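Local coordinates for archaeal Sm-like protein AF-Sm2 (Archaeoglobus fulgidus, PDB 1LJO) that assembles into a six-membered ring of the Sm type and probably binds RNA, at residues Leu5-Val10 against Asp38-Tyr43; Lys16-Glu21 against Gly31-Val36; Glu25-Val30 against Glu49-Glu54. One frame throughout, in Å; residues are numbered along the deposited sequence.

Contact 1 of 3, residues Leu5-Val10 against Asp38-Tyr43; sequences LPNQMV and DYMNLY
Val-10 of the N-terminal helix, with Asn-7 one turn before it, rests on the loop 38-41 and on Leu-42, where the next strand starts. The apolar part of the contact belongs to Val-10. Its CG1, anti to the backbone N (chi1 178°), reaches toward Leu-42 CD2 at 4.3 Å, while CG2 turns to Met-40 CE, also at 4.3 Å. Met-40 presents that methyl because its chain runs straight through chi2 and then bends at chi3 (56°). These are loose van der Waals approaches between branch ends, in a buried place.

The polar part is the Asn-7 amide. Its plane and that of the Asp-38 carboxylate are only 19° apart, but the groups are offset and come nearest at their oxygens; the side chains cross at about a right angle. Asn-7 OD1 is 3.7 Å from Asp-38 OD1 and equally far from Asp-38 O, and Asn-7 ND2 comes to 3.9 Å from Met-40 CG. No hydrogen bond crosses between the segments, so the amide packs against the loop and is not bonded to it.

Within the helix end, Leu-5 is the N-cap, and its backbone N donates to Gln-8 OE1 (3.0 Å) in the carbonyl plane, on a lone pair. This is one half of a capping box; a leucine cap has no side-chain acceptor for the other half.

Asn-41, held by Asp-37 and the N of Gly-66, belongs to the Sm motif loop that in relatives lines the uridine pocket. Helix 6-12 packs against the curled sheet, where Val-10 also touches Val-36 of strand 28-36; Met-40 and Leu-42 reach Ile-72 of strand 69-74, and Pro-6 and Met-9 pack on Asn-41 and Tyr-43 of a neighbouring subunit.

Contact 2 of 3, residues Lys16-Glu21 against Gly31-Val36; sequences KIIRVE and GKLEGV
Ile-18 faces Gly-31 across the hairpin of strands 17-22 and 28-36, and its side chain can be followed inward. CB stands 4.5 Å from Gly-31 O. CG1 sits between the backbone N and the carbonyl carbon (chi1 65°), the crowded position, which brings it to 3.8 Å from the same Gly-31 O. An extended chi2 then sends CD1 alongside Leu-33, 4.0 Å from Leu-33 CB and little more from its CD1. Leu-44, Ile-72 and Met-13 also pack on the isoleucine.

The backbones meet as a short antiparallel ladder. Ile-18 and Gly-31 are the hydrogen-bonded pair, with Ile-18 N to Gly-31 O at 3.0 Å and Gly-31 N to Ile-18 O at 3.2 Å; beyond the non-hydrogen-bonded pair of Ile-17 and Lys-32, Leu-33 N reaches Lys-16 O at 2.9 Å, almost straight at 175°. On the outer face Ile-17 CD1 lies over Lys-32, 4.0 Å from Lys-32 CB. The axes of strands 17-21 and 31-36 make 103° between their N-to-C directions, and past Leu-33 strand 28-36 leaves its partner, with a classic bulge at Glu-34 and Gly-35 facing Tyr-43. Such a strongly bent strand is a hallmark of the Sm fold.

Every hydrogen bond across this contact joins main chain to main chain; the side chains contribute van der Waals packing, buried around Ile-18 and Leu-33 and exposed at Ile-17.

Contact 3 of 3, residues Glu25-Val30 against Glu49-Glu54; sequences EENQLV and ECKGEE. With ACY (acetic acid), chain C.
Gln-28 and Cys-50 form the hydrogen-bonded pair of an antiparallel ladder between strands 28-36 and 47-51, just where the second strand runs into a tight turn. Cys-50 N donates to Gln-28 O at 2.7 Å, nearly straight (176°), and Gln-28 N returns a more bent bond of 2.8 Å to Cys-50 O.

On the face of this pair, Val-30 CG2 touches Cys-50 SG at 3.7 Å. The Gln-28 chain bends at chi2 (94°), which curls its amide back over the ladder: OE1 takes the N-H of Gly-52 at 3.0 Å, in the carbonyl plane. Lys-51 NZ holds OXT of an acetate, probably from the crystallisation liquor, at 3.0 Å, and Gln-28 NE2 adds a longer bond of 3.3 Å to the same OXT. Gly-52 is the second residue of the type II' turn from Lys-51 to Glu-54, with the positive phi such a turn needs. In the Sm fold this turn leads from the third strand into the fourth, here strand 54-60, and Gln-28 ties its first half to strand 28-36.

The other face carries Leu-29 and a polar group around Glu-49. Leu-29 CD1 lies near Glu-49 CA, and beside it Glu-49, extended with CG anti to the backbone N, brings its carboxylate to the Asn-27 amide, the planes 24° apart. The modelled bond from Asn-27 ND2 to Glu-49 OE2, 2.4 Å, is very short and its length doubtful. Glu-25 puts OE2 within 4.1 Å of Glu-49 OE1, a pair of like charges; Arg-57, in a salt bridge with Glu-49 OE2, probably offsets the negative charge gathered there. Near Asn-27 OD1 passes the aliphatic chain of Lys-51 on its way to the acetate.

How the contacts relate
Strand 28-36 carries both contact 2 and contact 3, pairing with strand 17-22 on one edge and strand 47-51 on the other; the bond from Val-20 N to Leu-29 O carries the 17-22 ladder on to the residues of contact 3. Contact 1 joins the same strand through strand 42-44, where Tyr-43 bonds with Glu-34 and Gly-35. Contact 2 lies closest to the centre of the chain; contacts 1 and 3 sit on opposite sides of it, their centres about 20 Å apart. Contact 1 is buried helix packing without hydrogen bonds, by the subunit interface. Contacts 2 and 3 are partly buried main-chain ladders, to which contact 3 adds side-chain polar bonds and an acetate at the outer turn.

Contact 1 of 3, residues Leu5-Val10 against Asp38-Tyr43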
# COMPACT_ATOMS: atom_id res chain seq x y z
N LEU A 5 16.89 6.13 -15.59
CA LEU A 5 16.26 5.56 -14.41
C LEU A 5 15.34 6.56 -13.71
O LEU A 5 15.65 7.75 -13.63
CB LEU A 5 17.32 5.06 -13.43
CG LEU A 5 18.15 3.86 -13.90
CD1 LEU A 5 19.29 3.61 -12.93
CD2 LEU A 5 17.25 2.63 -14.01
N PRO A 6 14.18 6.10 -13.23
CA PRO A 6 13.25 6.99 -12.54
C PRO A 6 13.93 7.77 -11.41
O PRO A 6 13.77 8.98 -11.31
CB PRO A 6 12.18 6.03 -12.04
CG PRO A 6 12.10 5.04 -13.17
CD PRO A 6 13.57 4.77 -13.44
N ASN A 7 14.70 7.08 -10.56
CA ASN A 7 15.39 7.75 -9.47
C ASN A 7 16.34 8.82 -10.00
O ASN A 7 16.53 9.86 -9.37
CB ASN A 7 16.18 6.75 -8.62
CG ASN A 7 15.30 5.97 -7.66
OD1 ASN A 7 15.76 5.04 -7.00
ND2 ASN A 7 14.03 6.35 -7.57
N GLN A 8 16.95 8.56 -11.16
CA GLN A 8 17.87 9.53 -11.77
C GLN A 8 17.07 10.77 -12.17
O GLN A 8 17.49 11.90 -11.96
CB GLN A 8 18.54 8.96 -13.02
CG GLN A 8 19.50 7.79 -12.79
CD GLN A 8 20.25 7.40 -14.06
OE1 GLN A 8 19.66 7.04 -15.08
NE2 GLN A 8 21.58 7.45 -14.00
N MET A 9 15.90 10.53 -12.76
CA MET A 9 15.04 11.62 -13.20
C MET A 9 14.59 12.47 -12.02
O MET A 9 14.69 13.70 -12.05
CB MET A 9 13.83 11.07 -13.96
CG MET A 9 12.91 12.13 -14.54
SD MET A 9 13.79 13.30 -15.62
CE MET A 9 12.61 14.63 -15.71
N VAL A 10 14.10 11.82 -10.96
CA VAL A 10 13.63 12.56 -9.79
C VAL A 10 14.74 13.38 -9.15
O VAL A 10 14.50 14.52 -8.73
CB VAL A 10 13.02 11.61 -8.73
CG1 VAL A 10 12.58 12.40 -7.50
CG2 VAL A 10 11.84 10.85 -9.31
N ASP A 38 15.99 7.12 -2.20
CA ASP A 38 15.70 5.98 -3.07
C ASP A 38 14.29 5.42 -2.97
O ASP A 38 13.83 4.72 -3.87
CB ASP A 38 16.72 4.86 -2.86
CG ASP A 38 18.10 5.23 -3.36
OD1 ASP A 38 18.20 5.97 -4.37
OD2 ASP A 38 19.10 4.78 -2.75
N TYR A 39 13.59 5.71 -1.87
CA TYR A 39 12.23 5.21 -1.72
C TYR A 39 11.26 6.28 -2.22
O TYR A 39 10.04 6.16 -2.07
CB TYR A 39 11.95 4.89 -0.25
CG TYR A 39 12.88 3.85 0.33
CD1 TYR A 39 14.15 4.21 0.79
CD2 TYR A 39 12.52 2.51 0.38
CE1 TYR A 39 15.03 3.26 1.30
CE2 TYR A 39 13.39 1.55 0.89
CZ TYR A 39 14.64 1.93 1.34
OH TYR A 39 15.50 0.98 1.84
N MET A 40 11.83 7.32 -2.82
CA MET A 40 11.06 8.43 -3.36
C MET A 40 10.30 9.26 -2.32
O MET A 40 9.25 9.84 -2.61
CB MET A 40 10.11 7.96 -4.47
CG MET A 40 10.85 7.76 -5.79
SD MET A 40 9.81 7.40 -7.22
CE MET A 40 8.75 8.77 -7.19
N ASN A 41 10.82 9.29 -1.09
CA ASN A 41 10.23 10.14 -0.07
C ASN A 41 10.62 11.51 -0.63
O ASN A 41 11.68 11.63 -1.24
CB ASN A 41 10.89 9.93 1.29
CG ASN A 41 10.52 8.60 1.91
OD1 ASN A 41 9.36 8.21 1.92
ND2 ASN A 41 11.53 7.89 2.42
N LEU A 42 9.78 12.52 -0.44
CA LEU A 42 10.09 13.84 -0.96
C LEU A 42 10.02 14.92 0.10
O LEU A 42 9.13 14.92 0.95
CB LEU A 42 9.11 14.20 -2.09
CG LEU A 42 8.88 13.19 -3.22
CD1 LEU A 42 7.73 13.67 -4.09
CD2 LEU A 42 10.15 12.99 -4.03
N TYR A 43 10.96 15.86 0.04
CA TYR A 43 10.98 16.99 0.95
C TYR A 43 10.83 18.24 0.10
O TYR A 43 11.73 18.59 -0.67
CB TYR A 43 12.27 17.03 1.77
CG TYR A 43 12.46 18.31 2.57
CD1 TYR A 43 11.37 18.97 3.14
CD2 TYR A 43 13.72 18.86 2.75
CE1 TYR A 43 11.53 20.14 3.87
CE2 TYR A 43 13.90 20.03 3.48
CZ TYR A 43 12.80 20.67 4.03
OH TYR A 43 12.96 21.85 4.73

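Contact 2 of 3, residues Lys16-Glu21 against Gly31-Val36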
# COMPACT_ATOMS: atom_id res chain seq x y z
N LYS A 16 14.29 22.38 -8.18
CA LYS A 16 13.27 22.90 -9.08
C LYS A 16 11.86 22.65 -8.55
O LYS A 16 11.67 21.89 -7.61
CB LYS A 16 13.43 22.27 -10.47
CG LYS A 16 14.83 22.46 -11.03
CD LYS A 16 14.93 22.08 -12.50
CE LYS A 16 16.33 22.37 -13.02
NZ LYS A 16 16.45 22.13 -14.49
N ILE A 17 10.88 23.31 -9.17
CA ILE A 17 9.48 23.20 -8.79
C ILE A 17 8.83 21.97 -9.42
O ILE A 17 8.94 21.75 -10.63
CB ILE A 17 8.66 24.42 -9.27
CG1 ILE A 17 9.32 25.72 -8.78
CG2 ILE A 17 7.22 24.32 -8.77
CD1 ILE A 17 9.48 25.81 -7.28
N ILE A 18 8.15 21.18 -8.60
CA ILE A 18 7.49 19.98 -9.10
C ILE A 18 6.05 19.92 -8.60
O ILE A 18 5.69 20.60 -7.64
CB ILE A 18 8.22 18.69 -8.63
CG1 ILE A 18 8.14 18.56 -7.11
CG2 ILE A 18 9.69 18.74 -9.06
CD1 ILE A 18 8.64 17.21 -6.57
N ARG A 19 5.24 19.11 -9.28
CA ARG A 19 3.84 18.92 -8.91
C ARG A 19 3.72 17.44 -8.57
O ARG A 19 4.18 16.59 -9.33
CB ARG A 19 2.92 19.27 -10.09
CG ARG A 19 1.44 19.00 -9.84
CD ARG A 19 0.58 19.43 -11.04
NE ARG A 19 0.62 20.87 -11.25
CZ ARG A 19 -0.15 21.75 -10.62
NH1 ARG A 19 -1.03 21.33 -9.72
NH2 ARG A 19 -0.02 23.04 -10.86
N VAL A 20 3.11 17.14 -7.43
CA VAL A 20 2.97 15.76 -6.96
C VAL A 20 1.54 15.35 -6.64
O VAL A 20 0.82 16.07 -5.96
CB VAL A 20 3.79 15.53 -5.67
CG1 VAL A 20 3.72 14.06 -5.26
CG2 VAL A 20 5.22 15.97 -5.89
N GLU A 21 1.15 14.17 -7.12
CA GLU A 21 -0.18 13.65 -6.82
C GLU A 21 0.03 12.53 -5.81
O GLU A 21 0.79 11.59 -6.07
CB GLU A 21 -0.86 13.11 -8.08
CG GLU A 21 -2.15 12.38 -7.78
CD GLU A 21 -2.92 12.03 -9.04
OE1 GLU A 21 -2.32 11.46 -9.97
OE2 GLU A 21 -4.14 12.33 -9.09
N GLY A 31 5.66 22.48 -5.09
CA GLY A 31 6.69 23.13 -4.29
C GLY A 31 8.09 22.85 -4.81
O GLY A 31 8.26 22.15 -5.80
N LYS A 32 9.08 23.41 -4.13
CA LYS A 32 10.47 23.21 -4.53
C LYS A 32 10.99 21.91 -3.93
O LYS A 32 10.89 21.69 -2.72
CB LYS A 32 11.34 24.37 -4.05
CG LYS A 32 12.81 24.27 -4.47
CD LYS A 32 13.65 25.30 -3.73
CE LYS A 32 15.13 25.15 -4.06
NZ LYS A 32 15.99 25.87 -3.06
N LEU A 33 11.53 21.05 -4.79
CA LEU A 33 12.07 19.78 -4.33
C LEU A 33 13.43 20.03 -3.70
O LEU A 33 14.40 20.32 -4.40
CB LEU A 33 12.20 18.79 -5.49
CG LEU A 33 12.74 17.40 -5.10
CD1 LEU A 33 11.85 16.76 -4.06
CD2 LEU A 33 12.83 16.52 -6.35
N GLU A 34 13.49 19.94 -2.37
CA GLU A 34 14.73 20.16 -1.64
C GLU A 34 15.48 18.87 -1.34
O GLU A 34 16.68 18.90 -1.08
CB GLU A 34 14.44 20.89 -0.32
CG GLU A 34 14.28 22.38 -0.48
CD GLU A 34 15.61 23.07 -0.75
OE1 GLU A 34 16.45 23.12 0.18
OE2 GLU A 34 15.81 23.53 -1.88
N GLY A 35 14.77 17.75 -1.39
CA GLY A 35 15.42 16.48 -1.12
C GLY A 35 14.56 15.28 -1.47
O GLY A 35 13.34 15.35 -1.45
N VAL A 36 15.23 14.18 -1.81
CA VAL A 36 14.55 12.94 -2.17
C VAL A 36 15.49 11.77 -1.88
O VAL A 36 16.71 11.95 -1.85
CB VAL A 36 14.17 12.94 -3.68
CG1 VAL A 36 15.41 13.17 -4.53
CG2 VAL A 36 13.52 11.62 -4.06

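Contact 3 of 3, residues Glu25-Val30 against Glu49-Glu54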
# COMPACT_ATOMS: atom_id res chain seq x y z
N GLU A 25 -4.44 11.93 -1.02
CA GLU A 25 -4.69 13.37 -1.15
C GLU A 25 -5.48 13.66 -2.43
O GLU A 25 -5.16 13.15 -3.50
CB GLU A 25 -3.35 14.12 -1.19
CG GLU A 25 -3.10 15.02 0.01
CD GLU A 25 -3.73 16.39 -0.14
OE1 GLU A 25 -3.29 17.15 -1.04
OE2 GLU A 25 -4.66 16.72 0.62
N GLU A 26 -6.52 14.48 -2.31
CA GLU A 26 -7.35 14.82 -3.46
C GLU A 26 -6.81 16.01 -4.26
O GLU A 26 -7.10 16.15 -5.45
CB GLU A 26 -8.79 15.10 -2.99
CG GLU A 26 -8.89 16.02 -1.79
CD GLU A 26 -10.25 15.95 -1.12
OE1 GLU A 26 -10.63 14.85 -0.67
OE2 GLU A 26 -10.94 16.99 -1.03
N ASN A 27 -6.02 16.86 -3.62
CA ASN A 27 -5.43 18.02 -4.28
C ASN A 27 -3.95 17.74 -4.48
O ASN A 27 -3.36 16.98 -3.72
CB ASN A 27 -5.60 19.26 -3.42
CG ASN A 27 -7.05 19.53 -3.07
OD1 ASN A 27 -7.91 19.53 -3.94
ND2 ASN A 27 -7.32 19.77 -1.79
N GLN A 28 -3.35 18.34 -5.50
CA GLN A 28 -1.93 18.13 -5.76
C GLN A 28 -1.06 19.05 -4.92
O GLN A 28 -1.52 20.08 -4.42
CB GLN A 28 -1.60 18.38 -7.24
CG GLN A 28 -2.41 17.56 -8.23
CD GLN A 28 -3.63 18.31 -8.74
OE1 GLN A 28 -3.51 19.41 -9.29
NE2 GLN A 28 -4.81 17.73 -8.56
N LEU A 29 0.20 18.66 -4.75
CA LEU A 29 1.16 19.46 -4.00
C LEU A 29 2.15 20.04 -4.98
O LEU A 29 2.66 19.33 -5.86
CB LEU A 29 1.90 18.61 -2.96
CG LEU A 29 1.10 18.05 -1.78
CD1 LEU A 29 0.18 19.14 -1.23
CD2 LEU A 29 0.27 16.87 -2.24
N VAL A 30 2.42 21.33 -4.85
CA VAL A 30 3.37 22.01 -5.72
C VAL A 30 4.38 22.72 -4.84
O VAL A 30 4.00 23.46 -3.93
CB VAL A 30 2.66 23.05 -6.61
CG1 VAL A 30 3.68 23.75 -7.50
CG2 VAL A 30 1.57 22.38 -7.43
N GLU A 49 -0.91 23.61 -1.71
CA GLU A 49 -1.86 22.61 -2.14
C GLU A 49 -2.58 23.27 -3.32
O GLU A 49 -3.04 24.40 -3.20
CB GLU A 49 -2.84 22.30 -1.01
CG GLU A 49 -3.68 21.07 -1.20
CD GLU A 49 -4.53 20.77 0.02
OE1 GLU A 49 -3.97 20.69 1.13
OE2 GLU A 49 -5.76 20.62 -0.13
N CYS A 50 -2.65 22.57 -4.44
CA CYS A 50 -3.29 23.11 -5.63
C CYS A 50 -4.26 22.14 -6.29
O CYS A 50 -4.22 20.93 -6.05
CB CYS A 50 -2.23 23.52 -6.67
SG CYS A 50 -1.00 24.74 -6.13
N LYS A 51 -5.13 22.70 -7.12
CA LYS A 51 -6.10 21.94 -7.90
C LYS A 51 -5.87 22.49 -9.30
O LYS A 51 -6.62 23.35 -9.78
CB LYS A 51 -7.53 22.23 -7.45
CG LYS A 51 -8.02 21.33 -6.33
CD LYS A 51 -9.47 21.65 -5.99
CE LYS A 51 -10.20 20.41 -5.50
NZ LYS A 51 -10.25 19.39 -6.58
N GLY A 52 -4.83 22.00 -9.95
CA GLY A 52 -4.50 22.50 -11.27
C GLY A 52 -3.74 23.79 -11.03
O GLY A 52 -2.80 23.81 -10.23
N GLU A 53 -4.15 24.87 -11.69
CA GLU A 53 -3.48 26.14 -11.51
C GLU A 53 -4.09 26.93 -10.35
O GLU A 53 -3.71 28.08 -10.10
CB GLU A 53 -3.55 26.96 -12.80
CG GLU A 53 -3.01 26.23 -14.02
CD GLU A 53 -1.56 25.80 -13.86
OE1 GLU A 53 -0.70 26.69 -13.65
OE2 GLU A 53 -1.28 24.59 -13.93
N GLU A 54 -5.03 26.32 -9.65
CA GLU A 54 -5.70 26.97 -8.52
C GLU A 54 -5.11 26.61 -7.17
O GLU A 54 -5.13 25.45 -6.76
CB GLU A 54 -7.19 26.63 -8.53
CG GLU A 54 -7.95 27.13 -9.75
CD GLU A 54 -7.91 28.64 -9.87
OE1 GLU A 54 -8.37 29.33 -8.93
OE2 GLU A 54 -7.43 29.14 -10.91
C ACY C . -8.25 18.49 -9.61
O ACY C . -9.37 18.35 -10.25
OXT ACY C . -8.04 18.30 -8.36
CH3 ACY C . -7.10 18.92 -10.50
O HOH W 1 -11.74 17.69 -4.33